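Local coordinates for hydroquinone dioxygenase large subunit (Pseudomonas sp., PDB 4ZXA), which works with a small subunit as a cupin-type, iron(II)-dependent hydroquinone 1,2-dioxygenase, which opens the aromatic ring of hydroquinone, at residues H256-D259 / R260-F264; T288-A291 / G292-C295; L323-L326 / Y327-E331. All blocks are in the same frame, centred on the assembly; numbering follows the deposited sequence.

Contact 1: residues H256-D259 / R260-F264; sequences HGND and RVEWF. With CD (cadmium ion), chain I; H8N (4-hydroxybenzonitrile), chain J.
His256, Asn258 and Glu262 close on one cadmium ion across the turn between strands 251-257 and 262-266. His256 binds it through ND1 at 2.2 Å and Asn258 through OD1 at 2.3 Å. Glu262 is bidentate, with OE1 and OE2 both on the metal. His303 completes the protein ligands, and the nitrile NAA of 4-hydroxybenzonitrile sits 2.3 Å from the cadmium. In this tight part Glu262 OE2 lies at the edge of the imidazole, 3.1 Å from His256 CE1, the planes 27° apart. The His256 ring reaches the metal because its CG is anti to the backbone N (chi1 -174°). Asn258 ND2 gives a weak hydrogen bond to Glu262 OE1 at 3.0 Å and also bonds Pro298 O. His256 NE2 is held by Tyr80 O. Phe264 CZ packs 3.7 Å from CAF of the 4-hydroxybenzonitrile ring. Asp259 and Arg260 lie on the looser, partly exposed side. There Arg260 NE forms a salt bridge to Asp259 OD1 at 3.0 Å, meeting it from above the carboxylate plane. Tyr95 OH holds Asp259 OD2. The Arg260 side chain packs on Leu323 and Pro324. With an alanine here, Asp259 OD1 would probably lose its charged mate and a gap would open against helix 323-329. The ligand spacing matches the cupin metal motif, with Asn258 in the second histidine position. The bound nitrile suggests a metal position that substrate or oxygen could use.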
ATOM      1  N   HIS E 256       6.850   9.194   8.837  1.00 25.50           N
ATOM      2  CA  HIS E 256       7.920   9.674   9.693  1.00 22.83           C
ATOM      3  C   HIS E 256       7.436   9.986  11.093  1.00 21.23           C
ATOM      4  O   HIS E 256       6.447  10.699  11.265  1.00 24.30           O
ATOM      5  CB  HIS E 256       8.548  10.925   9.092  1.00 18.82           C
ATOM      6  CG  HIS E 256       9.754  11.392   9.839  1.00 24.26           C
ATOM      7  ND1 HIS E 256      10.068  12.724   9.980  1.00 24.90           N
ATOM      8  CD2 HIS E 256      10.709  10.709  10.495  1.00 25.22           C
ATOM      9  CE1 HIS E 256      11.174  12.844  10.685  1.00 22.67           C
ATOM     10  NE2 HIS E 256      11.589  11.631  11.011  1.00 30.04           N
ATOM     11  N   GLY E 257       8.125   9.442  12.089  1.00 17.21           N
ATOM     12  CA  GLY E 257       7.892   9.814  13.478  1.00 21.89           C
ATOM     13  C   GLY E 257       8.930  10.838  13.914  1.00 24.10           C
ATOM     14  O   GLY E 257      10.129  10.548  13.912  1.00 21.20           O
ATOM     15  N   ASN E 258       8.473  12.039  14.263  1.00 23.71           N
ATOM     16  CA  ASN E 258       9.364  13.171  14.535  1.00 24.02           C
ATOM     17  C   ASN E 258      10.142  13.097  15.865  1.00 25.54           C
ATOM     18  O   ASN E 258       9.712  12.432  16.799  1.00 22.61           O
ATOM     19  CB  ASN E 258       8.552  14.471  14.492  1.00 22.83           C
ATOM     20  CG  ASN E 258       8.316  14.983  13.073  1.00 26.69           C
ATOM     21  OD1 ASN E 258       8.468  14.251  12.092  1.00 25.44           O
ATOM     22  ND2 ASN E 258       7.943  16.254  12.965  1.00 21.32           N
ATOM     23  N   ASP E 259      11.279  13.788  15.956  1.00 22.99           N
ATOM     24  CA  ASP E 259      11.923  13.997  17.259  1.00 22.87           C
ATOM     25  C   ASP E 259      12.428  15.433  17.451  1.00 25.41           C
ATOM     26  O   ASP E 259      13.196  15.722  18.376  1.00 22.71           O
ATOM     27  CB  ASP E 259      13.072  13.008  17.464  1.00 24.55           C
ATOM     28  CG  ASP E 259      14.296  13.363  16.649  1.00 25.84           C
ATOM     29  OD1 ASP E 259      14.167  14.124  15.668  1.00 26.07           O
ATOM     30  OD2 ASP E 259      15.391  12.875  16.993  1.00 29.98           O
ATOM     31  N   ARG E 260      12.013  16.310  16.544  1.00 26.87           N
ATOM     32  CA  ARG E 260      12.261  17.741  16.628  1.00 23.99           C
ATOM     33  C   ARG E 260      11.119  18.391  15.869  1.00 25.87           C
ATOM     34  O   ARG E 260      10.420  17.713  15.139  1.00 29.86           O
ATOM     35  CB  ARG E 260      13.592  18.097  15.971  1.00 19.10           C
ATOM     36  CG  ARG E 260      13.736  17.603  14.538  1.00 24.85           C
ATOM     37  CD  ARG E 260      15.205  17.493  14.123  1.00 19.81           C
ATOM     38  NE  ARG E 260      15.871  16.504  14.964  1.00 29.77           N
ATOM     39  CZ  ARG E 260      17.181  16.451  15.195  1.00 30.71           C
ATOM     40  NH1 ARG E 260      17.993  17.336  14.628  1.00 24.24           N
ATOM     41  NH2 ARG E 260      17.675  15.500  15.993  1.00 26.68           N
ATOM     42  N   VAL E 261      10.910  19.687  16.040  1.00 22.19           N
ATOM     43  CA  VAL E 261       9.913  20.391  15.254  1.00 21.45           C
ATOM     44  C   VAL E 261      10.455  20.540  13.823  1.00 26.99           C
ATOM     45  O   VAL E 261      11.643  20.824  13.634  1.00 25.05           O
ATOM     46  CB  VAL E 261       9.626  21.789  15.854  1.00 19.89           C
ATOM     47  CG1 VAL E 261       8.798  22.633  14.890  1.00 23.08           C
ATOM     48  CG2 VAL E 261       8.917  21.673  17.197  1.00 19.16           C
ATOM     49  N   GLU E 262       9.596  20.334  12.825  1.00 20.93           N
ATOM     50  CA  GLU E 262       9.958  20.585  11.432  1.00 23.27           C
ATOM     51  C   GLU E 262       9.123  21.722  10.877  1.00 26.04           C
ATOM     52  O   GLU E 262       7.986  21.918  11.323  1.00 26.15           O
ATOM     53  CB  GLU E 262       9.697  19.358  10.574  1.00 18.26           C
ATOM     54  CG  GLU E 262      10.567  18.187  10.901  1.00 24.08           C
ATOM     55  CD  GLU E 262       9.995  16.886  10.384  1.00 26.47           C
ATOM     56  OE1 GLU E 262       8.775  16.855  10.097  1.00 27.67           O
ATOM     57  OE2 GLU E 262      10.761  15.908  10.259  1.00 21.91           O
ATOM     58  N   TRP E 263       9.674  22.451   9.901  1.00 20.29           N
ATOM     59  CA  TRP E 263       8.926  23.497   9.206  1.00 21.22           C
ATOM     60  C   TRP E 263       8.786  23.210   7.710  1.00 23.74           C
ATOM     61  O   TRP E 263       9.763  22.925   7.014  1.00 22.37           O
ATOM     62  CB  TRP E 263       9.558  24.869   9.434  1.00 19.24           C
ATOM     63  CG  TRP E 263       9.455  25.341  10.856  1.00 22.20           C
ATOM     64  CD1 TRP E 263      10.292  25.021  11.890  1.00 26.14           C
ATOM     65  CD2 TRP E 263       8.464  26.226  11.404  1.00 22.05           C
ATOM     66  NE1 TRP E 263       9.884  25.654  13.049  1.00 22.35           N
ATOM     67  CE2 TRP E 263       8.764  26.395  12.776  1.00 22.87           C
ATOM     68  CE3 TRP E 263       7.365  26.906  10.872  1.00 20.74           C
ATOM     69  CZ2 TRP E 263       7.998  27.204  13.611  1.00 22.97           C
ATOM     70  CZ3 TRP E 263       6.607  27.697  11.701  1.00 18.02           C
ATOM     71  CH2 TRP E 263       6.927  27.847  13.054  1.00 22.07           C
ATOM     72  N   PHE E 264       7.550  23.277   7.228  1.00 24.56           N
ATOM     73  CA  PHE E 264       7.245  23.096   5.818  1.00 20.63           C
ATOM     74  C   PHE E 264       6.703  24.416   5.233  1.00 24.98           C
ATOM     75  O   PHE E 264       5.759  24.991   5.778  1.00 24.22           O
ATOM     76  CB  PHE E 264       6.181  22.003   5.654  1.00 20.24           C
ATOM     77  CG  PHE E 264       6.639  20.612   6.023  1.00 21.50           C
ATOM     78  CD1 PHE E 264       7.983  20.307   6.162  1.00 24.77           C
ATOM     79  CD2 PHE E 264       5.710  19.592   6.202  1.00 26.96           C
ATOM     80  CE1 PHE E 264       8.399  19.013   6.495  1.00 24.15           C
ATOM     81  CE2 PHE E 264       6.118  18.293   6.529  1.00 22.75           C
ATOM     82  CZ  PHE E 264       7.469  18.008   6.677  1.00 19.51           C
TER
HETATM   83 CD    CD I 401       8.792  14.471   9.789  1.00 28.17          CD
HETATM   84  NAA H8N J 402       9.466  14.301   7.556  1.00 25.61           N
HETATM   85  CAC H8N J 402       9.672  14.454   6.442  1.00 26.08           C
HETATM   86  CAI H8N J 402       9.916  14.689   4.988  1.00 22.33           C
HETATM   87  CAF H8N J 402       9.115  15.613   4.328  1.00 26.14           C
HETATM   88  CAD H8N J 402       9.308  15.858   2.972  1.00 25.04           C
HETATM   89  CAH H8N J 402      10.311  15.160   2.318  1.00 21.20           C
HETATM   90  OAB H8N J 402      10.502  15.383   0.981  1.00 24.40           O
HETATM   91  CAE H8N J 402      11.114  14.235   2.976  1.00 23.16           C
HETATM   92  CAG H8N J 402      10.916  14.000   4.328  1.00 22.78           C

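Contact 2: residues T288-A291 / G292-C295; sequences TMRA and GDVC
Asp293 holds CG anti to its carbonyl carbon (chi1 -67°), which swings OD2 back across the turn to the backbone N of Arg290. That N-H bonds Asp293 OD2 at 2.6 Å, nearly straight at 166°, and comes from above the carboxylate plane. The backbone answers, with Asp293 N bonded to Arg290 O at 2.8 Å. Together the two bonds fasten a type II turn from Arg290 to Asp293. Gly292 takes its third position with a positive phi, where a CB would collide with the carbonyl O of Ala291. Further from the turn, Met289 bends at its last torsion. Its CE then rests 3.4 Å from Cys295 CB, and SD lies alongside the same carbon. Asp293 OD1 is taken by Asn39 of the small subunit, and Arg290 NH1 reaches Lys22 O of that subunit. The turn passes the chain from strand 283-290, outermost within this chain in one sheet, to strand 293-297, outermost in another. The short segments run at 136° to each other. Strand 293-297 lies next to 262-266, and 283-290 next to 270-277. A strand of the small subunit pairs antiparallel with Thr288, Asp293 and Val294, so beta pairing runs on across the interface.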
ATOM      1  N   THR E 288      -3.842  20.236   4.741  1.00 21.80           N
ATOM      2  CA  THR E 288      -3.702  20.473   3.315  1.00 20.28           C
ATOM      3  C   THR E 288      -2.871  21.724   3.120  1.00 21.13           C
ATOM      4  O   THR E 288      -3.254  22.799   3.549  1.00 25.81           O
ATOM      5  CB  THR E 288      -5.059  20.680   2.648  1.00 26.49           C
ATOM      6  OG1 THR E 288      -5.903  19.548   2.900  1.00 26.69           O
ATOM      7  CG2 THR E 288      -4.890  20.870   1.148  1.00 26.99           C
ATOM      8  N   MET E 289      -1.716  21.591   2.489  1.00 23.44           N
ATOM      9  CA  MET E 289      -0.841  22.742   2.333  1.00 19.43           C
ATOM     10  C   MET E 289      -0.853  23.225   0.893  1.00 23.14           C
ATOM     11  O   MET E 289      -0.489  22.487  -0.032  1.00 26.28           O
ATOM     12  CB  MET E 289       0.584  22.436   2.817  1.00 19.32           C
ATOM     13  CG  MET E 289       0.701  22.257   4.340  1.00 21.89           C
ATOM     14  SD  MET E 289       2.395  22.302   5.007  1.00 18.97           S
ATOM     15  CE  MET E 289       2.849  24.031   4.810  1.00 20.27           C
ATOM     16  N   ARG E 290      -1.290  24.465   0.716  1.00 20.13           N
ATOM     17  CA  ARG E 290      -1.385  25.087  -0.592  1.00 21.37           C
ATOM     18  C   ARG E 290      -0.256  26.084  -0.789  1.00 22.29           C
ATOM     19  O   ARG E 290       0.449  26.439   0.156  1.00 19.69           O
ATOM     20  CB  ARG E 290      -2.739  25.783  -0.741  1.00 25.25           C
ATOM     21  CG  ARG E 290      -3.920  24.876  -0.441  1.00 24.51           C
ATOM     22  CD  ARG E 290      -5.237  25.465  -0.915  1.00 30.26           C
ATOM     23  NE  ARG E 290      -6.263  24.430  -0.922  1.00 36.40           N
ATOM     24  CZ  ARG E 290      -7.371  24.451  -0.188  1.00 39.96           C
ATOM     25  NH1 ARG E 290      -7.639  25.481   0.612  1.00 39.30           N
ATOM     26  NH2 ARG E 290      -8.219  23.437  -0.263  1.00 43.57           N
ATOM     27  N   ALA E 291      -0.093  26.536  -2.024  1.00 21.20           N
ATOM     28  CA  ALA E 291       1.002  27.433  -2.371  1.00 22.39           C
ATOM     29  C   ALA E 291       1.068  28.614  -1.406  1.00 25.74           C
ATOM     30  O   ALA E 291       0.072  29.335  -1.215  1.00 22.04           O
ATOM     31  CB  ALA E 291       0.857  27.915  -3.819  1.00 22.55           C
ATOM     32  N   GLY E 292       2.239  28.806  -0.800  1.00 20.43           N
ATOM     33  CA  GLY E 292       2.421  29.853   0.188  1.00 21.30           C
ATOM     34  C   GLY E 292       2.201  29.463   1.643  1.00 20.84           C
ATOM     35  O   GLY E 292       2.548  30.217   2.539  1.00 21.44           O
ATOM     36  N   ASP E 293       1.630  28.293   1.900  1.00 20.37           N
ATOM     37  CA  ASP E 293       1.430  27.861   3.284  1.00 22.32           C
ATOM     38  C   ASP E 293       2.726  27.553   4.063  1.00 25.61           C
ATOM     39  O   ASP E 293       3.719  27.052   3.510  1.00 20.61           O
ATOM     40  CB  ASP E 293       0.476  26.674   3.361  1.00 22.88           C
ATOM     41  CG  ASP E 293      -0.941  27.036   2.953  1.00 30.15           C
ATOM     42  OD1 ASP E 293      -1.269  28.245   2.908  1.00 32.52           O
ATOM     43  OD2 ASP E 293      -1.736  26.107   2.689  1.00 27.98           O
ATOM     44  N   VAL E 294       2.681  27.886   5.354  1.00 24.63           N
ATOM     45  CA  VAL E 294       3.761  27.652   6.303  1.00 25.87           C
ATOM     46  C   VAL E 294       3.231  26.848   7.489  1.00 25.52           C
ATOM     47  O   VAL E 294       2.243  27.223   8.122  1.00 26.36           O
ATOM     48  CB  VAL E 294       4.311  28.967   6.860  1.00 24.22           C
ATOM     49  CG1 VAL E 294       5.355  28.670   7.916  1.00 24.41           C
ATOM     50  CG2 VAL E 294       4.888  29.796   5.752  1.00 20.53           C
ATOM     51  N   CYS E 295       3.890  25.742   7.793  1.00 22.13           N
ATOM     52  CA  CYS E 295       3.402  24.858   8.834  1.00 20.16           C
ATOM     53  C   CYS E 295       4.563  24.293   9.648  1.00 23.31           C
ATOM     54  O   CYS E 295       5.610  23.928   9.100  1.00 22.68           O
ATOM     55  CB  CYS E 295       2.583  23.726   8.213  1.00 21.45           C
ATOM     56  SG  CYS E 295       1.818  22.578   9.400  1.00 24.63           S
TER

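Contact 3: residues L323-L326 / Y327-E331; sequences LPHL and YESGE
The Tyr327 ring presents an edge to the carbonyl of Leu323, with CD2 3.2 Å from Leu323 O and close to the ring plane. Leu323 CG adds a looser apolar contact to Tyr327 CE2 at 4.4 Å. With CG anti to its carbonyl carbon (chi1 -73°), Tyr327 lays its ring back beside Leu323, four residues earlier. Over one face of the His325 ring lies Ser329 OG, but that placement is too close in the model and is doubtful. The backbone is regular here: Tyr327 N bonds Leu323 O, Glu328 N bonds Pro324 O at 2.9 Å and Ser329 N bonds His325 O. The helix then ends in a Schellman motif. Gly330 has a positive phi of 97°, Glu331 N makes a weak bond to Leu326 O at 3.0 Å, and Gly330 N makes another weak one to Tyr327 O. Leu326 CD2 lies 4.0 Å from Glu331 CB. Helix 323-329 is the last in the chain and follows strand 310-318. It packs against the turn before strand 262-266, where Tyr327 touches Arg260, while Leu326 touches Leu59 of the small subunit.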
ATOM      1  N   LEU E 323      20.017  19.291  19.609  1.00 20.53           N
ATOM      2  CA  LEU E 323      18.549  19.302  19.547  1.00 22.65           C
ATOM      3  C   LEU E 323      17.887  18.205  20.392  1.00 22.75           C
ATOM      4  O   LEU E 323      16.986  18.494  21.172  1.00 25.26           O
ATOM      5  CB  LEU E 323      18.045  19.258  18.097  1.00 23.98           C
ATOM      6  CG  LEU E 323      17.756  20.605  17.402  1.00 29.51           C
ATOM      7  CD1 LEU E 323      18.345  21.785  18.154  1.00 23.90           C
ATOM      8  CD2 LEU E 323      18.250  20.602  15.962  1.00 26.22           C
ATOM      9  N   PRO E 324      18.329  16.943  20.252  1.00 22.62           N
ATOM     10  CA  PRO E 324      17.706  15.903  21.085  1.00 23.82           C
ATOM     11  C   PRO E 324      17.763  16.271  22.567  1.00 23.41           C
ATOM     12  O   PRO E 324      16.756  16.133  23.271  1.00 23.22           O
ATOM     13  CB  PRO E 324      18.556  14.662  20.796  1.00 24.66           C
ATOM     14  CG  PRO E 324      19.093  14.911  19.423  1.00 27.79           C
ATOM     15  CD  PRO E 324      19.343  16.393  19.339  1.00 18.51           C
ATOM     16  N   HIS E 325      18.917  16.751  23.035  1.00 26.42           N
ATOM     17  CA  HIS E 325      19.021  17.225  24.418  1.00 22.89           C
ATOM     18  C   HIS E 325      17.981  18.306  24.733  1.00 21.50           C
ATOM     19  O   HIS E 325      17.264  18.204  25.728  1.00 19.06           O
ATOM     20  CB  HIS E 325      20.420  17.740  24.740  1.00 21.53           C
ATOM     21  CG  HIS E 325      20.470  18.599  25.967  1.00 27.84           C
ATOM     22  ND1 HIS E 325      20.143  18.126  27.220  1.00 23.73           N
ATOM     23  CD2 HIS E 325      20.782  19.907  26.127  1.00 25.10           C
ATOM     24  CE1 HIS E 325      20.259  19.108  28.100  1.00 24.14           C
ATOM     25  NE2 HIS E 325      20.645  20.197  27.466  1.00 23.64           N
ATOM     26  N   LEU E 326      17.876  19.322  23.876  1.00 20.65           N
ATOM     27  CA  LEU E 326      16.911  20.404  24.125  1.00 18.53           C
ATOM     28  C   LEU E 326      15.479  19.911  24.274  1.00 22.38           C
ATOM     29  O   LEU E 326      14.746  20.396  25.138  1.00 25.50           O
ATOM     30  CB  LEU E 326      16.987  21.472  23.053  1.00 19.31           C
ATOM     31  CG  LEU E 326      18.367  22.116  22.942  1.00 21.89           C
ATOM     32  CD1 LEU E 326      18.358  23.218  21.917  1.00 17.88           C
ATOM     33  CD2 LEU E 326      18.766  22.637  24.293  1.00 25.22           C
ATOM     34  N   TYR E 327      15.075  18.947  23.441  1.00 21.41           N
ATOM     35  CA  TYR E 327      13.706  18.422  23.502  1.00 22.46           C
ATOM     36  C   TYR E 327      13.486  17.538  24.723  1.00 25.10           C
ATOM     37  O   TYR E 327      12.478  17.671  25.403  1.00 29.62           O
ATOM     38  CB  TYR E 327      13.300  17.705  22.199  1.00 23.33           C
ATOM     39  CG  TYR E 327      13.042  18.670  21.067  1.00 20.04           C
ATOM     40  CD1 TYR E 327      11.813  19.317  20.944  1.00 23.41           C
ATOM     41  CD2 TYR E 327      14.036  18.978  20.154  1.00 22.55           C
ATOM     42  CE1 TYR E 327      11.574  20.239  19.918  1.00 18.86           C
ATOM     43  CE2 TYR E 327      13.812  19.888  19.127  1.00 21.43           C
ATOM     44  CZ  TYR E 327      12.580  20.513  19.018  1.00 21.75           C
ATOM     45  OH  TYR E 327      12.371  21.404  17.998  1.00 20.26           O
ATOM     46  N   GLU E 328      14.445  16.663  25.009  1.00 22.31           N
ATOM     47  CA  GLU E 328      14.401  15.812  26.192  1.00 24.63           C
ATOM     48  C   GLU E 328      14.419  16.621  27.513  1.00 28.47           C
ATOM     49  O   GLU E 328      13.692  16.299  28.455  1.00 31.69           O
ATOM     50  CB  GLU E 328      15.570  14.821  26.130  1.00 28.27           C
ATOM     51  CG  GLU E 328      15.783  13.977  27.381  1.00 31.64           C
ATOM     52  CD  GLU E 328      14.868  12.761  27.431  1.00 41.26           C
ATOM     53  OE1 GLU E 328      14.106  12.560  26.454  1.00 44.90           O
ATOM     54  OE2 GLU E 328      14.912  12.009  28.442  1.00 37.45           O
ATOM     55  N   SER E 329      15.239  17.673  27.570  1.00 26.43           N
ATOM     56  CA  SER E 329      15.356  18.544  28.753  1.00 24.82           C
ATOM     57  C   SER E 329      14.108  19.335  29.064  1.00 25.03           C
ATOM     58  O   SER E 329      13.896  19.747  30.198  1.00 29.01           O
ATOM     59  CB  SER E 329      16.431  19.602  28.535  1.00 22.45           C
ATOM     60  OG  SER E 329      17.609  19.042  28.031  1.00 34.85           O
ATOM     61  N   GLY E 330      13.317  19.629  28.045  1.00 26.06           N
ATOM     62  CA  GLY E 330      12.177  20.501  28.241  1.00 30.97           C
ATOM     63  C   GLY E 330      12.486  21.937  27.851  1.00 32.28           C
ATOM     64  O   GLY E 330      11.652  22.828  28.038  1.00 35.17           O
ATOM     65  N   GLU E 331      13.687  22.162  27.318  1.00 22.96           N
ATOM     66  CA  GLU E 331      14.081  23.485  26.865  1.00 25.82           C
ATOM     67  C   GLU E 331      13.313  23.859  25.614  1.00 31.96           C
ATOM     68  O   GLU E 331      13.022  25.029  25.386  1.00 25.77           O
ATOM     69  CB  GLU E 331      15.575  23.542  26.580  1.00 23.37           C
ATOM     70  CG  GLU E 331      16.414  23.538  27.843  1.00 32.53           C
ATOM     71  CD  GLU E 331      16.247  24.821  28.656  1.00 34.32           C
ATOM     72  OE1 GLU E 331      16.806  25.857  28.233  1.00 38.62           O
ATOM     73  OE2 GLU E 331      15.550  24.801  29.697  1.00 29.07           O
TER

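The three contacts come in series along the chain. Contact 1 holds most of the metal site, and the other two flank it. The centre of contact 2 is about 16 Å from that of contact 1, and they share a sheet: strands 262-266 and 293-297 are neighbours, with Phe264 N bonded to Cys295 O at 2.8 Å. The centre of contact 3, on helix 323-329, is about 14 Å from that of contact 1; Tyr327 OH bonds Val261 N at 3.0 Å. Contacts 2 and 3 do not touch; their centres are about 28 Å apart. All three meet the small subunit. The metal-binding turn is therefore tied to a neighbouring strand and to the last helix, close to the subunit interface.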